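Side-chain contacts in tryptophan synthase alpha chain (Campylobacter jejuni, PDB 3THA), which probably catalyses the aldol cleavage of indoleglycerol phosphate to indole and glyceraldehyde 3-phosphate, as the alpha subunit of an enzyme that makes tryptophan: residues Q209-Q212 with D213-M217; K9-K12 with E13-V17. All coordinates share one frame; numbering follows the deposited sequence.

Contact 1 caps the start of helix 212-217, which lies between the last two strands of the barrel, whereas contact 2 folds the N-terminal loop onto the start of the first strand, 15-21. Their centres are about 15 Å apart, and their nearest atoms, about 5 Å apart, do not touch. Val-224 in the closing strand 223-226 joins them: Val-214 packs against it, while Ala-15 and Val-17 form backbone hydrogen bonds with it. Asn-16 also bonds to Arg-218, just beyond the helix. Contact 1 is remote from the predicted catalytic residues; in contact 2 the Ala-15 side chain is about 10 Å from that of Glu-46, a predicted proton acceptor.

Contact 1: residues Q209-Q212 with D213-M217; sequences QNNQ and DVKRM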
ATOM      1  N   GLN B 209     -15.280  -3.433   9.366  1.00 84.96           N
ATOM      2  CA  GLN B 209     -14.607  -4.250  10.388  1.00 86.69           C
ATOM      3  C   GLN B 209     -15.500  -5.238  11.138  1.00 87.97           C
ATOM      4  O   GLN B 209     -15.168  -6.417  11.269  1.00 88.08           O
ATOM      5  CB  GLN B 209     -13.922  -3.344  11.421  1.00 89.21           C
ATOM      6  CG  GLN B 209     -12.524  -2.880  11.018  1.00 89.63           C
ATOM      7  CD  GLN B 209     -11.770  -2.262  12.178  1.00 94.19           C
ATOM      8  OE1 GLN B 209     -11.693  -1.030  12.291  1.00 96.21           O
ATOM      9  NE2 GLN B 209     -11.222  -3.112  13.068  1.00 97.02           N
ATOM     10  N   ASN B 210     -16.605  -4.725  11.660  1.00 89.07           N
ATOM     11  CA  ASN B 210     -17.572  -5.490  12.426  1.00 89.86           C
ATOM     12  C   ASN B 210     -18.707  -5.947  11.490  1.00 87.78           C
ATOM     13  O   ASN B 210     -18.611  -5.728  10.287  1.00 84.62           O
ATOM     14  CB  ASN B 210     -18.049  -4.585  13.579  1.00 92.92           C
ATOM     15  CG  ASN B 210     -19.546  -4.706  13.874  1.00 96.20           C
ATOM     16  OD1 ASN B 210     -20.376  -4.194  13.121  1.00 95.80           O
ATOM     17  ND2 ASN B 210     -19.891  -5.358  14.996  1.00 98.01           N
ATOM     18  N   ASN B 211     -19.768  -6.547  12.048  1.00 88.44           N
ATOM     19  CA  ASN B 211     -20.948  -6.994  11.293  1.00 87.36           C
ATOM     20  C   ASN B 211     -22.110  -6.010  11.191  1.00 88.88           C
ATOM     21  O   ASN B 211     -22.675  -5.854  10.121  1.00 88.13           O
ATOM     22  CB  ASN B 211     -21.486  -8.331  11.835  1.00 88.26           C
ATOM     23  CG  ASN B 211     -22.828  -8.712  11.218  1.00 87.19           C
ATOM     24  OD1 ASN B 211     -23.869  -8.594  11.857  1.00 87.31           O
ATOM     25  ND2 ASN B 211     -22.809  -9.131   9.958  1.00 84.07           N
ATOM     26  N   GLN B 212     -22.521  -5.395  12.303  1.00 91.98           N
ATOM     27  CA  GLN B 212     -23.579  -4.357  12.257  1.00 93.62           C
ATOM     28  C   GLN B 212     -23.013  -3.151  11.448  1.00 91.10           C
ATOM     29  O   GLN B 212     -23.763  -2.318  10.948  1.00 91.19           O
ATOM     30  CB  GLN B 212     -24.115  -3.926  13.666  1.00 97.69           C
ATOM     31  CG  GLN B 212     -24.001  -4.929  14.887  1.00100.23           C
ATOM     32  CD  GLN B 212     -25.171  -5.946  15.070  1.00103.37           C
ATOM     33  OE1 GLN B 212     -25.610  -6.587  14.107  1.00101.92           O
ATOM     34  NE2 GLN B 212     -25.637  -6.121  16.333  1.00104.86           N
ATOM     35  N   ASP B 213     -21.677  -3.134  11.340  1.00 88.56           N
ATOM     36  CA  ASP B 213     -20.834  -2.229  10.550  1.00 85.85           C
ATOM     37  C   ASP B 213     -21.030  -2.586   9.072  1.00 83.10           C
ATOM     38  O   ASP B 213     -20.775  -1.779   8.206  1.00 80.78           O
ATOM     39  CB  ASP B 213     -19.366  -2.526  10.919  1.00 85.03           C
ATOM     40  CG  ASP B 213     -18.456  -1.290  10.981  1.00 84.11           C
ATOM     41  OD1 ASP B 213     -18.842  -0.211  11.456  1.00 85.76           O
ATOM     42  OD2 ASP B 213     -17.277  -1.441  10.611  1.00 83.28           O
ATOM     43  N   VAL B 214     -21.438  -3.820   8.783  1.00 82.67           N
ATOM     44  CA  VAL B 214     -21.717  -4.167   7.397  1.00 80.33           C
ATOM     45  C   VAL B 214     -23.198  -4.090   7.115  1.00 81.84           C
ATOM     46  O   VAL B 214     -23.586  -3.799   5.991  1.00 80.71           O
ATOM     47  CB  VAL B 214     -21.091  -5.524   6.918  1.00 78.32           C
ATOM     48  CG1 VAL B 214     -19.969  -5.945   7.811  1.00 77.92           C
ATOM     49  CG2 VAL B 214     -22.132  -6.615   6.756  1.00 78.58           C
ATOM     50  N   LYS B 215     -24.024  -4.312   8.134  1.00 84.78           N
ATOM     51  CA  LYS B 215     -25.463  -4.221   7.929  1.00 87.13           C
ATOM     52  C   LYS B 215     -25.887  -2.764   7.679  1.00 88.00           C
ATOM     53  O   LYS B 215     -26.988  -2.509   7.174  1.00 89.32           O
ATOM     54  CB  LYS B 215     -26.251  -4.890   9.061  1.00 90.55           C
ATOM     55  CG  LYS B 215     -26.570  -6.371   8.800  1.00 90.64           C
ATOM     56  CD  LYS B 215     -27.313  -7.022   9.976  1.00 95.38           C
ATOM     57  CE  LYS B 215     -27.894  -8.383   9.554  1.00 96.13           C
ATOM     58  NZ  LYS B 215     -27.867  -9.455  10.610  1.00 97.79           N
ATOM     59  N   ARG B 216     -24.998  -1.822   7.986  1.00 86.95           N
ATOM     60  CA  ARG B 216     -25.297  -0.414   7.742  1.00 87.84           C
ATOM     61  C   ARG B 216     -24.826   0.047   6.359  1.00 84.31           C
ATOM     62  O   ARG B 216     -25.566   0.692   5.619  1.00 84.02           O
ATOM     63  CB  ARG B 216     -24.778   0.490   8.876  1.00 89.68           C
ATOM     64  CG  ARG B 216     -23.293   0.826   8.858  1.00 89.28           C
ATOM     65  CD  ARG B 216     -23.024   2.103   9.672  1.00 95.63           C
ATOM     66  NE  ARG B 216     -23.178   1.911  11.117  1.00101.08           N
ATOM     67  CZ  ARG B 216     -22.166   1.941  11.981  1.00104.39           C
ATOM     68  NH1 ARG B 216     -20.924   2.186  11.551  1.00103.44           N
ATOM     69  NH2 ARG B 216     -22.390   1.735  13.273  1.00107.49           N
HETATM   70  N   MSE B 217     -23.603  -0.321   6.008  1.00 81.48           N
HETATM   71  CA  MSE B 217     -23.101  -0.106   4.664  1.00 78.70           C
HETATM   72  C   MSE B 217     -24.011  -0.758   3.626  1.00 78.08           C
HETATM   73  O   MSE B 217     -24.007  -0.352   2.455  1.00 76.16           O
HETATM   74  CB  MSE B 217     -21.688  -0.664   4.546  1.00 76.63           C
HETATM   75  CG  MSE B 217     -20.633   0.167   5.246  1.00 78.57           C
HETATM   76 SE   MSE B 217     -20.362   1.918   4.374  0.65 79.77          SE
HETATM   77  CE  MSE B 217     -19.164   2.685   5.736  1.00 79.65           C
TER
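The side chains of Asn-210 and Asp-213 meet at the helix start, and each takes a backbone N-H. OD1 of Asn-210 accepts from Asp-213 N, although the modelled separation is improbably short. Asp-213 OD2 in turn accepts from Gln-209 N at 3.1 Å, through the lone pair turned away from its other oxygen. The amide and carboxylate planes stand 75° apart, each group serving a different N-H. Short polar side chains suit both positions, because they can fold back to the main chain.

Among backbone bonds, Asn-211 O accepts twice, from Lys-215 N at 2.9 Å and from Val-214 N at 2.7 Å. The weak bond from Arg-216 N to Gln-212 O continues the turn.

Charge adds a looser tie: Arg-216 NH1 lies 3.2 Å from Asp-213 OD1, but the oxygen is well out of the guanidinium plane. Asn-211 ND2 is hydrogen-bonded to Ile-249 O, while the branched Val-214 is buried against Val-224.

Asn-210 caps the turn leading into the helix, and Asp-213 reaching back to Gln-209 N recalls a capping box, though one residue earlier than the classical pair, at the head of the helix in a TIM-barrel beta-alpha-beta crossover.

Contact 2: residues K9-K12 with E13-V17; sequences KFYK and ENANV
Tyr-11 lays one face of its ring over the methyl group of Ala-15. The methyl carbon CB of Ala-15 stands 4.0 Å from the centroid of the Tyr-11 ring, 25° off the ring normal, a CH-pi contact. It is displaced toward the rim at the root of the side chain, so its nearest ring atom is Tyr-11 CG, at 3.7 Å. An alanine suits this place because its single methyl lets the flat ring come down close to the strand.

The same ring meets the main chain along its edge. Glu-13 O lies near the ring plane, 3.2 Å from Tyr-11 CE2, where the slightly positive rim of an aromatic ring can favour a carbonyl oxygen. The Tyr-11 ring is brought back over the turn by a chi1 of 71°, which sets CG between the backbone N and the carbonyl carbon.

The chain reversal passes one face and one edge of the ring on its way into strand 15-21, the first of the closed eight-stranded TIM barrel. Tyr-11 also touches Asp-43, Pro-201 and Asp-222, in the loops leading into three other strands, so it lies against the N-terminal ends of neighbouring strands, at the bottom of the barrel. Long charged side chains suit the exposed bend itself: Lys-12 runs extended away from the contact, and Glu-13 touches the preceding peptide only through its CB.

Farther out, Ala-15 is fixed by backbone hydrogen bonds to Asp-222 and Val-224, while its methyl also meets Ile-44 and Phe-203. On the next residue, Asn-16, the amide bonds to Arg-218 and Pro-41 and the backbone N to Asp-43 OD2.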
ATOM      1  N   LYS B   9     -25.383 -10.149 -11.727  1.00 75.67           N
ATOM      2  CA  LYS B   9     -25.699 -11.594 -11.829  1.00 76.87           C
ATOM      3  C   LYS B   9     -25.083 -12.452 -10.717  1.00 75.45           C
ATOM      4  O   LYS B   9     -25.273 -13.671 -10.699  1.00 76.34           O
ATOM      5  CB  LYS B   9     -25.322 -12.148 -13.215  1.00 76.70           C
ATOM      6  CG  LYS B   9     -26.519 -12.211 -14.177  1.00 81.57           C
ATOM      7  CD  LYS B   9     -26.128 -11.956 -15.634  1.00 83.25           C
ATOM      8  CE  LYS B   9     -27.318 -11.349 -16.388  1.00 87.15           C
ATOM      9  NZ  LYS B   9     -26.901 -10.110 -17.137  1.00 84.95           N
ATOM     10  N   PHE B  10     -24.362 -11.809  -9.794  1.00 73.15           N
ATOM     11  CA  PHE B  10     -23.573 -12.509  -8.794  1.00 71.73           C
ATOM     12  C   PHE B  10     -24.072 -12.348  -7.372  1.00 71.54           C
ATOM     13  O   PHE B  10     -23.483 -12.896  -6.446  1.00 70.82           O
ATOM     14  CB  PHE B  10     -22.102 -12.093  -8.906  1.00 70.49           C
ATOM     15  CG  PHE B  10     -21.382 -12.776 -10.031  1.00 72.34           C
ATOM     16  CD1 PHE B  10     -21.311 -12.182 -11.290  1.00 74.53           C
ATOM     17  CD2 PHE B  10     -20.826 -14.042  -9.849  1.00 73.08           C
ATOM     18  CE1 PHE B  10     -20.671 -12.834 -12.353  1.00 75.55           C
ATOM     19  CE2 PHE B  10     -20.174 -14.693 -10.905  1.00 74.28           C
ATOM     20  CZ  PHE B  10     -20.096 -14.086 -12.163  1.00 73.41           C
ATOM     21  N   TYR B  11     -25.179 -11.630  -7.212  1.00 72.04           N
ATOM     22  CA  TYR B  11     -25.727 -11.325  -5.895  1.00 72.13           C
ATOM     23  C   TYR B  11     -27.223 -11.004  -5.985  1.00 74.63           C
ATOM     24  O   TYR B  11     -27.724 -10.695  -7.065  1.00 75.08           O
ATOM     25  CB  TYR B  11     -24.925 -10.171  -5.253  1.00 70.66           C
ATOM     26  CG  TYR B  11     -25.126  -8.794  -5.879  1.00 67.50           C
ATOM     27  CD1 TYR B  11     -24.329  -8.353  -6.926  1.00 63.63           C
ATOM     28  CD2 TYR B  11     -26.124  -7.938  -5.406  1.00 68.38           C
ATOM     29  CE1 TYR B  11     -24.525  -7.068  -7.488  1.00 64.80           C
ATOM     30  CE2 TYR B  11     -26.334  -6.685  -5.955  1.00 68.04           C
ATOM     31  CZ  TYR B  11     -25.530  -6.252  -6.990  1.00 65.86           C
ATOM     32  OH  TYR B  11     -25.762  -5.006  -7.507  1.00 68.03           O
ATOM     33  N   LYS B  12     -27.937 -11.080  -4.865  1.00 76.96           N
ATOM     34  CA  LYS B  12     -29.387 -10.896  -4.895  1.00 80.82           C
ATOM     35  C   LYS B  12     -29.837  -9.474  -4.523  1.00 81.83           C
ATOM     36  O   LYS B  12     -30.368  -8.749  -5.369  1.00 82.63           O
ATOM     37  CB  LYS B  12     -30.104 -11.954  -4.053  1.00 83.24           C
ATOM     38  CG  LYS B  12     -29.635 -13.403  -4.333  1.00 84.66           C
ATOM     39  CD  LYS B  12     -30.312 -14.415  -3.407  1.00 87.87           C
ATOM     40  CE  LYS B  12     -29.651 -15.789  -3.464  1.00 88.76           C
ATOM     41  NZ  LYS B  12     -30.442 -16.806  -2.666  1.00 89.70           N
ATOM     42  N   GLU B  13     -29.662  -9.076  -3.264  1.00 82.03           N
ATOM     43  CA  GLU B  13     -29.975  -7.691  -2.881  1.00 82.30           C
ATOM     44  C   GLU B  13     -28.665  -6.929  -2.851  1.00 78.63           C
ATOM     45  O   GLU B  13     -28.430  -6.029  -3.654  1.00 78.09           O
ATOM     46  CB  GLU B  13     -30.671  -7.623  -1.505  1.00 85.51           C
ATOM     47  CG  GLU B  13     -32.187  -7.356  -1.530  1.00 90.61           C
ATOM     48  CD  GLU B  13     -32.564  -5.990  -2.161  1.00 93.79           C
ATOM     49  OE1 GLU B  13     -31.891  -4.953  -1.890  1.00 92.09           O
ATOM     50  OE2 GLU B  13     -33.560  -5.960  -2.925  1.00 96.14           O
ATOM     51  N   ASN B  14     -27.786  -7.335  -1.948  1.00 76.30           N
ATOM     52  CA  ASN B  14     -26.532  -6.642  -1.730  1.00 73.04           C
ATOM     53  C   ASN B  14     -25.379  -7.617  -1.881  1.00 70.05           C
ATOM     54  O   ASN B  14     -25.532  -8.796  -1.602  1.00 69.78           O
ATOM     55  CB  ASN B  14     -26.526  -6.049  -0.340  1.00 73.84           C
ATOM     56  CG  ASN B  14     -25.723  -4.834  -0.265  1.00 74.33           C
ATOM     57  OD1 ASN B  14     -24.547  -4.889   0.083  1.00 77.05           O
ATOM     58  ND2 ASN B  14     -26.324  -3.697  -0.614  1.00 77.86           N
ATOM     59  N   ALA B  15     -24.227  -7.137  -2.334  1.00 66.58           N
ATOM     60  CA  ALA B  15     -23.118  -8.049  -2.564  1.00 64.32           C
ATOM     61  C   ALA B  15     -22.214  -8.139  -1.369  1.00 63.40           C
ATOM     62  O   ALA B  15     -21.817  -7.116  -0.802  1.00 63.68           O
ATOM     63  CB  ALA B  15     -22.321  -7.660  -3.799  1.00 62.14           C
ATOM     64  N   ASN B  16     -21.882  -9.364  -0.981  1.00 62.44           N
ATOM     65  CA  ASN B  16     -20.809  -9.535  -0.036  1.00 61.76           C
ATOM     66  C   ASN B  16     -19.499  -9.738  -0.771  1.00 59.41           C
ATOM     67  O   ASN B  16     -19.366 -10.670  -1.562  1.00 58.59           O
ATOM     68  CB  ASN B  16     -21.105 -10.677   0.911  1.00 63.25           C
ATOM     69  CG  ASN B  16     -22.427 -10.517   1.590  1.00 65.88           C
ATOM     70  OD1 ASN B  16     -22.806  -9.418   1.967  1.00 67.65           O
ATOM     71  ND2 ASN B  16     -23.148 -11.618   1.754  1.00 69.96           N
ATOM     72  N   VAL B  17     -18.549  -8.836  -0.537  1.00 58.10           N
ATOM     73  CA  VAL B  17     -17.286  -8.855  -1.261  1.00 56.04           C
ATOM     74  C   VAL B  17     -16.202  -8.981  -0.230  1.00 55.67           C
ATOM     75  O   VAL B  17     -16.263  -8.343   0.802  1.00 57.12           O
ATOM     76  CB  VAL B  17     -17.036  -7.545  -2.070  1.00 55.56           C
ATOM     77  CG1 VAL B  17     -15.745  -7.669  -2.904  1.00 54.33           C
ATOM     78  CG2 VAL B  17     -18.220  -7.253  -2.965  1.00 55.26           C
TER